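Local coordinates for protein pyruvate kinase (Pyrobaculum aerophilum, PDB 3QTG) that catalyses the last step of glycolysis, transferring the phosphoryl group of phosphoenolpyruvate to ADP to give pyruvate and ATP, as a metal-dependent homotetramer, at residues V251-R254 with G255-G258; L266-V269 with Q270-I273. All coordinates share one frame; numbering follows the deposited sequence.

Contact 1 (251-258) turns the end of the sixth TIM-barrel strand into a short helix; contact 2 (266-273), centred 10 Å away, opens the outer helix that follows. V252 CG2 packs on I273 CG2 at 3.5 Å and L257 CD2 on I273 CD1 at 3.7 Å, while R254 NH2 probably hydrogen-bonds to Q270 OE1 at 2.9 Å, so apolar packing and a polar link join strand end and short helix to helix 266-279. By analogy with other pyruvate kinases, G255 and D256 probably bind substrate, D256 also magnesium. The side chain of T288, which probably binds substrate, lies about 3 Å from that of R254 (nearest atoms); contact 2 is one layer back, L266 about 6 Å from G255.

Contact 1 (V251-R254 with G255-G258); sequences VVAR and GDLG
The carboxylate of D256 meets A253 through one oxygen alone, OD2 standing 4.1 Å from the methyl carbon A253 CB, and the flat carbonyl group of A253 takes L257 N in its own plane (L257 N to A253 O, 3.0 Å). The next carbonyl, that of R254, receives G258 N at 2.9 Å from R254 O, with the donor tilted 24° from the plane. These two bonds turn a strand directly into a short helix, with A253 at the N-cap position. Its small methyl suits a place beside an acidic group: OD2 of D256 also lies close to E232 OE1, a crowding of acids consistent with the magnesium site inferred for both residues. L257 turns back over the strand end, bringing CD2 within 4.1 Å of V252 CG1; branched aliphatic side chains suit this buried join. R254 sets CG anti to its carbonyl carbon (chi1 -73°) and stays extended to NE, so that its buried guanidinium reaches D307 in a salt bridge, a charge partner that an arginine buried here needs. G255, without a side chain, gives its N-H to T288 OG1 and belongs to the inferred substrate site. The run Ala-Arg-Gly-Asp is familiar from pyruvate kinases. The strand 249-253 lies between strands 226-231 and 284-287 in the barrel, with V252 also touching I284 and V286, while L257 leans on helix 266-279.

Contact 2 (L266-V269 with Q270-I273); sequences LPIV and QRRI
From L266 to I273 the backbone is regular alpha-helix, each carbonyl of 266-269 accepting the N-H four residues on, from a nearly straight Q270 N to L266 O bond (2.9 Å, 175° at the hydrogen) to I273 N to V269 O, also 2.9 Å. P267, with no N-H to give, fits the first turn, where its nitrogen is not needed as a donor. Two arginines reach back to I268. R271 sets CG anti to its backbone nitrogen (chi1 -172°) and bends at chi3, which lays one face of its guanidinium over I268 CD1; that methyl carbon is 3.9 Å from R271 CD. R272 bends too, and I268 CG2 comes to the edge of its guanidinium, near the plane, 3.9 Å from R272 NH1. The other end, R272 NH2, lies 4.1 Å from V269 CG2. V269 uses its second branch one turn on, CG1 packing against I273 CD1 at 3.9 Å; apolar side chains such as valine and isoleucine suit the buried side of the helix. Q270, extended beyond CG, carries its amide away from the first turn; OE1 accepts from R254 and NE2 bonds to T311 OG1. The polar end of R271 reaches S313 OG and E346 O of the second subunit. A leucine in place of R271 would probably leave those two acceptors without this donor and strip I268 CD1 of the flat group lying over it. The chemistry thus divides the helix: V269 and I273 pack it against L257, and I273 also against V250 of strand 249-253, whereas I268 packs on F309 of the second subunit; R271 lays a guanidinium face against I268, R272 meets it edge-on, and R271 spends NH1 and NH2 on the second subunit.

Contact 1 (V251-R254 with G255-G258)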
loop_
_atom_site.group_PDB
_atom_site.type_symbol
_atom_site.label_atom_id
_atom_site.label_comp_id
_atom_site.label_asym_id
_atom_site.label_seq_id
_atom_site.Cartn_x
_atom_site.Cartn_y
_atom_site.Cartn_z
ATOM N N VAL A 251 -0.997 -31.834 6.669
ATOM C CA VAL A 251 -2.087 -32.167 7.600
ATOM C C VAL A 251 -1.706 -31.794 9.040
ATOM O O VAL A 251 -0.676 -32.249 9.547
ATOM C CB VAL A 251 -2.439 -33.674 7.521
ATOM C CG1 VAL A 251 -3.730 -33.990 8.288
ATOM C CG2 VAL A 251 -2.586 -34.116 6.071
ATOM N N VAL A 252 -2.504 -30.931 9.673
ATOM C CA VAL A 252 -2.395 -30.669 11.109
ATOM C C VAL A 252 -3.153 -31.792 11.855
ATOM O O VAL A 252 -4.388 -31.867 11.824
ATOM C CB VAL A 252 -2.964 -29.261 11.513
ATOM C CG1 VAL A 252 -2.835 -29.005 13.034
ATOM C CG2 VAL A 252 -2.294 -28.153 10.735
ATOM N N ALA A 253 -2.391 -32.693 12.471
ATOM C CA ALA A 253 -2.969 -33.834 13.195
ATOM C C ALA A 253 -3.065 -33.414 14.651
ATOM O O ALA A 253 -2.109 -33.553 15.421
ATOM C CB ALA A 253 -2.108 -35.124 13.007
ATOM N N ARG A 254 -4.224 -32.841 14.992
ATOM C CA ARG A 254 -4.476 -32.196 16.289
ATOM C C ARG A 254 -4.354 -33.132 17.477
ATOM O O ARG A 254 -3.725 -32.784 18.479
ATOM C CB ARG A 254 -5.877 -31.607 16.325
ATOM C CG ARG A 254 -6.089 -30.347 15.509
ATOM C CD ARG A 254 -7.536 -29.983 15.670
ATOM N NE ARG A 254 -7.715 -28.564 15.575
ATOM C CZ ARG A 254 -8.835 -27.942 15.906
ATOM N NH1 ARG A 254 -9.868 -28.639 16.361
ATOM N NH2 ARG A 254 -8.910 -26.635 15.767
ATOM N N GLY A 255 -4.993 -34.301 17.385
ATOM C CA GLY A 255 -4.925 -35.291 18.459
ATOM C C GLY A 255 -3.481 -35.604 18.820
ATOM O O GLY A 255 -3.085 -35.493 19.974
ATOM N N ASP A 256 -2.677 -35.935 17.825
ATOM C CA ASP A 256 -1.279 -36.274 18.054
ATOM C C ASP A 256 -0.408 -35.130 18.557
ATOM O O ASP A 256 0.448 -35.325 19.432
ATOM C CB ASP A 256 -0.709 -36.890 16.786
ATOM C CG ASP A 256 -1.343 -38.257 16.478
ATOM O OD1 ASP A 256 -1.438 -39.080 17.428
ATOM O OD2 ASP A 256 -1.762 -38.510 15.311
ATOM N N LEU A 257 -0.629 -33.939 18.011
ATOM C CA LEU A 257 0.153 -32.764 18.373
ATOM C C LEU A 257 -0.179 -32.305 19.791
ATOM O O LEU A 257 0.668 -31.747 20.492
ATOM C CB LEU A 257 -0.129 -31.649 17.358
ATOM C CG LEU A 257 0.902 -30.674 16.801
ATOM C CD1 LEU A 257 2.313 -31.218 16.608
ATOM C CD2 LEU A 257 0.311 -30.153 15.482
ATOM N N GLY A 258 -1.414 -32.564 20.216
ATOM C CA GLY A 258 -1.852 -32.282 21.586
ATOM C C GLY A 258 -1.089 -33.024 22.684
ATOM O O GLY A 258 -1.099 -32.583 23.846
#

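Contact 2 (L266-V269 with Q270-I273)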
loop_
_atom_site.group_PDB
_atom_site.type_symbol
_atom_site.label_atom_id
_atom_site.label_comp_id
_atom_site.label_asym_id
_atom_site.label_seq_id
_atom_site.Cartn_x
_atom_site.Cartn_y
_atom_site.Cartn_z
ATOM N N LEU A 266 -1.607 -25.135 21.553
ATOM C CA LEU A 266 -1.951 -25.703 20.261
ATOM C C LEU A 266 -2.548 -24.750 19.206
ATOM O O LEU A 266 -2.327 -24.973 18.014
ATOM C CB LEU A 266 -2.874 -26.919 20.443
ATOM C CG LEU A 266 -2.644 -28.086 19.471
ATOM C CD1 LEU A 266 -1.155 -28.487 19.370
ATOM C CD2 LEU A 266 -3.492 -29.273 19.864
ATOM N N PRO A 267 -3.391 -23.763 19.612
ATOM C CA PRO A 267 -3.875 -22.801 18.603
ATOM C C PRO A 267 -2.778 -22.061 17.841
ATOM O O PRO A 267 -2.889 -21.898 16.632
ATOM C CB PRO A 267 -4.739 -21.828 19.423
ATOM C CG PRO A 267 -5.264 -22.687 20.542
ATOM C CD PRO A 267 -4.047 -23.536 20.918
ATOM N N ILE A 268 -1.728 -21.632 18.534
ATOM C CA ILE A 268 -0.607 -20.984 17.869
ATOM C C ILE A 268 0.171 -21.927 16.908
ATOM O O ILE A 268 0.584 -21.508 15.828
ATOM C CB ILE A 268 0.296 -20.224 18.895
ATOM C CG1 ILE A 268 -0.143 -18.759 18.988
ATOM C CG2 ILE A 268 1.790 -20.283 18.531
ATOM C CD1 ILE A 268 -0.611 -18.164 17.624
ATOM N N VAL A 269 0.331 -23.194 17.291
ATOM C CA VAL A 269 1.022 -24.173 16.459
ATOM C C VAL A 269 0.195 -24.490 15.199
ATOM O O VAL A 269 0.736 -24.498 14.107
ATOM C CB VAL A 269 1.416 -25.472 17.272
ATOM C CG1 VAL A 269 1.861 -26.583 16.362
ATOM C CG2 VAL A 269 2.509 -25.170 18.291
ATOM N N GLN A 270 -1.111 -24.727 15.357
ATOM C CA GLN A 270 -2.025 -24.866 14.228
ATOM C C GLN A 270 -1.908 -23.675 13.273
ATOM O O GLN A 270 -1.788 -23.842 12.058
ATOM C CB GLN A 270 -3.473 -24.985 14.711
ATOM C CG GLN A 270 -4.480 -25.053 13.556
ATOM C CD GLN A 270 -5.909 -25.331 14.011
ATOM O OE1 GLN A 270 -6.145 -26.127 14.933
ATOM N NE2 GLN A 270 -6.867 -24.676 13.373
ATOM N N ARG A 271 -1.955 -22.468 13.829
ATOM C CA ARG A 271 -1.859 -21.272 13.003
ATOM C C ARG A 271 -0.540 -21.251 12.237
ATOM O O ARG A 271 -0.529 -20.984 11.043
ATOM C CB ARG A 271 -2.028 -20.017 13.867
ATOM C CG ARG A 271 -2.124 -18.755 13.096
ATOM C CD ARG A 271 -2.046 -17.546 14.029
ATOM N NE ARG A 271 -3.306 -17.298 14.715
ATOM C CZ ARG A 271 -3.551 -16.212 15.445
ATOM N NH1 ARG A 271 -2.618 -15.279 15.587
ATOM N NH2 ARG A 271 -4.733 -16.053 16.026
ATOM N N ARG A 272 0.566 -21.559 12.912
ATOM C CA ARG A 272 1.868 -21.556 12.250
ATOM C C ARG A 272 1.987 -22.612 11.123
ATOM O O ARG A 272 2.565 -22.328 10.070
ATOM C CB ARG A 272 3.027 -21.644 13.265
ATOM C CG ARG A 272 4.388 -22.020 12.637
ATOM C CD ARG A 272 5.622 -21.556 13.483
ATOM N NE ARG A 272 5.927 -22.464 14.600
ATOM C CZ ARG A 272 5.492 -22.311 15.857
ATOM N NH1 ARG A 272 4.713 -21.279 16.188
ATOM N NH2 ARG A 272 5.832 -23.200 16.788
ATOM N N ILE A 273 1.434 -23.807 11.329
ATOM C CA ILE A 273 1.422 -24.817 10.260
ATOM C C ILE A 273 0.623 -24.354 9.033
ATOM O O ILE A 273 1.062 -24.525 7.879
ATOM C CB ILE A 273 0.900 -26.209 10.725
ATOM C CG1 ILE A 273 1.804 -26.811 11.827
ATOM C CG2 ILE A 273 0.831 -27.144 9.514
ATOM C CD1 ILE A 273 1.119 -27.807 12.777
#